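Local coordinates for Sys-1 protein (Caenorhabditis elegans, PDB 3C2G), which acts as a beta-catenin-like transcription coregulator in the Wnt asymmetry pathway, binding the TCF transcription factor POP-1 directly to activate or repress target genes, at residues 231-236 and 286-291. Sequence-based numbering, arbitrary orientation.
Sequences VMIGSY and VGAITT
Met-232 and Ile-233, on helix 224-239, share the apolar part of this contact by both reaching Ala-288 on helix 285-292. Met-232, present as selenomethionine, bends at its last torsion (chi3 47°), which turns the terminal methyl onto the second helix: CE lies 3.4 Å from CB of Ala-288 and beside the carbonyl group of that residue. Its selenium passes at 4.2 Å from the same CB and, more loosely, approaches CG1 of Ile-289, whose side chain otherwise heads into Leu-307 and Leu-308 of helix 298-311. Ile-233 adds the end of its longer branch, CD1 standing 4.2 Å from Ala-288 CB.

One turn on, the contact becomes aromatic against polar backbone. The Tyr-236 ring extends to the second helix because its CG stands anti to the backbone N (chi1 178°), and it receives the carbonyl oxygen of Thr-291 over one face, near the rim, where CZ is 3.5 Å from that O. The methyl CG2 of Thr-291 meets the CE2 side of the ring at 3.9 Å, the two side chains crossing at about a right angle. Were the ring cut back to the methyl of an alanine, CG2 and the carbonyl oxygen of Thr-291 would probably lose the aromatic surface they rest on, leaving a gap between the helices.

No hydrogen bond joins the two segments. Thr-291 OG1 donates to Gly-287 O at 2.8 Å, on the opposite face of that carbonyl from the backbone NH of Thr-291, while Thr-291 O is taken by Gln-294 NE2, just beyond the helix.

The segment axes approach to 10.0 Å at their closest and run in nearly the same direction, 26° apart: side-by-side helix packing of the kind that builds the all-helical armadillo superhelix of beta-catenins.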
loop_
_atom_site.group_PDB
_atom_site.type_symbol
_atom_site.label_atom_id
_atom_site.label_comp_id
_atom_site.label_asym_id
_atom_site.label_seq_id
_atom_site.Cartn_x
_atom_site.Cartn_y
_atom_site.Cartn_z
ATOM N N VAL A 231 3.231 17.586 -12.142
ATOM C CA VAL A 231 4.654 17.310 -11.999
ATOM C C VAL A 231 5.012 15.919 -12.553
ATOM O O VAL A 231 5.998 15.774 -13.284
ATOM C CB VAL A 231 5.123 17.481 -10.509
ATOM C CG1 VAL A 231 6.533 16.965 -10.306
ATOM C CG2 VAL A 231 5.015 18.938 -10.064
HETATM N N MSE A 232 4.228 14.909 -12.182
HETATM C CA MSE A 232 4.307 13.571 -12.783
HETATM C C MSE A 232 4.358 13.673 -14.311
HETATM O O MSE A 232 5.231 13.108 -14.961
HETATM C CB MSE A 232 3.044 12.801 -12.438
HETATM C CG MSE A 232 3.116 11.661 -11.442
HETATM SE SE MSE A 232 1.362 10.716 -11.656
HETATM C CE MSE A 232 1.378 10.644 -13.589
ATOM N N ILE A 233 3.407 14.415 -14.864
ATOM C CA ILE A 233 3.178 14.462 -16.289
ATOM C C ILE A 233 4.208 15.306 -17.021
ATOM O O ILE A 233 4.697 14.903 -18.072
ATOM C CB ILE A 233 1.733 14.920 -16.608
ATOM C CG1 ILE A 233 0.752 13.835 -16.168
ATOM C CG2 ILE A 233 1.553 15.228 -18.096
ATOM C CD1 ILE A 233 0.939 12.490 -16.889
ATOM N N GLY A 234 4.510 16.476 -16.474
ATOM C CA GLY A 234 5.625 17.285 -16.927
ATOM C C GLY A 234 6.937 16.519 -16.992
ATOM O O GLY A 234 7.667 16.633 -17.968
ATOM N N SER A 235 7.241 15.731 -15.970
ATOM C CA SER A 235 8.453 14.918 -16.001
ATOM C C SER A 235 8.340 13.830 -17.059
ATOM O O SER A 235 9.297 13.586 -17.812
ATOM C CB SER A 235 8.760 14.289 -14.636
ATOM O OG SER A 235 8.818 15.254 -13.595
ATOM N N TYR A 236 7.175 13.182 -17.131
ATOM C CA TYR A 236 6.984 12.142 -18.131
ATOM C C TYR A 236 7.218 12.714 -19.525
ATOM O O TYR A 236 7.908 12.119 -20.342
ATOM C CB TYR A 236 5.609 11.471 -18.052
ATOM C CG TYR A 236 5.464 10.452 -19.147
ATOM C CD1 TYR A 236 6.175 9.248 -19.102
ATOM C CD2 TYR A 236 4.684 10.716 -20.265
ATOM C CE1 TYR A 236 6.091 8.324 -20.133
ATOM C CE2 TYR A 236 4.578 9.799 -21.291
ATOM C CZ TYR A 236 5.284 8.604 -21.220
ATOM O OH TYR A 236 5.177 7.693 -22.250
ATOM N N VAL A 286 -5.644 8.162 -12.230
ATOM C CA VAL A 286 -5.437 6.800 -12.717
ATOM C C VAL A 286 -4.937 6.824 -14.157
ATOM O O VAL A 286 -3.996 6.091 -14.514
ATOM C CB VAL A 286 -6.712 5.928 -12.539
ATOM C CG1 VAL A 286 -6.644 4.657 -13.377
ATOM C CG2 VAL A 286 -6.912 5.581 -11.063
ATOM N N GLY A 287 -5.541 7.678 -14.974
ATOM C CA GLY A 287 -5.032 7.933 -16.316
ATOM C C GLY A 287 -3.592 8.441 -16.302
ATOM O O GLY A 287 -2.776 8.041 -17.132
ATOM N N ALA A 288 -3.284 9.327 -15.362
ATOM C CA ALA A 288 -1.943 9.880 -15.230
ATOM C C ALA A 288 -0.917 8.787 -14.906
ATOM O O ALA A 288 0.106 8.667 -15.573
ATOM C CB ALA A 288 -1.928 10.967 -14.178
ATOM N N ILE A 289 -1.201 7.983 -13.895
ATOM C CA ILE A 289 -0.313 6.886 -13.542
ATOM C C ILE A 289 -0.043 5.946 -14.719
ATOM O O ILE A 289 1.107 5.603 -14.988
ATOM C CB ILE A 289 -0.860 6.082 -12.357
ATOM C CG1 ILE A 289 -0.928 6.969 -11.114
ATOM C CG2 ILE A 289 0.022 4.875 -12.072
ATOM C CD1 ILE A 289 -1.692 6.322 -9.986
ATOM N N THR A 290 -1.098 5.548 -15.423
ATOM C CA THR A 290 -0.955 4.565 -16.479
ATOM C C THR A 290 -0.194 5.120 -17.673
ATOM O O THR A 290 0.521 4.365 -18.336
ATOM C CB THR A 290 -2.306 3.886 -16.892
ATOM O OG1 THR A 290 -3.180 4.856 -17.450
ATOM C CG2 THR A 290 -2.991 3.281 -15.690
ATOM N N THR A 291 -0.321 6.425 -17.927
ATOM C CA THR A 291 0.459 7.101 -18.972
ATOM C C THR A 291 1.955 7.063 -18.648
ATOM O O THR A 291 2.777 6.769 -19.514
ATOM C CB THR A 291 0.035 8.581 -19.135
ATOM O OG1 THR A 291 -1.348 8.648 -19.490
ATOM C CG2 THR A 291 0.864 9.302 -20.236
#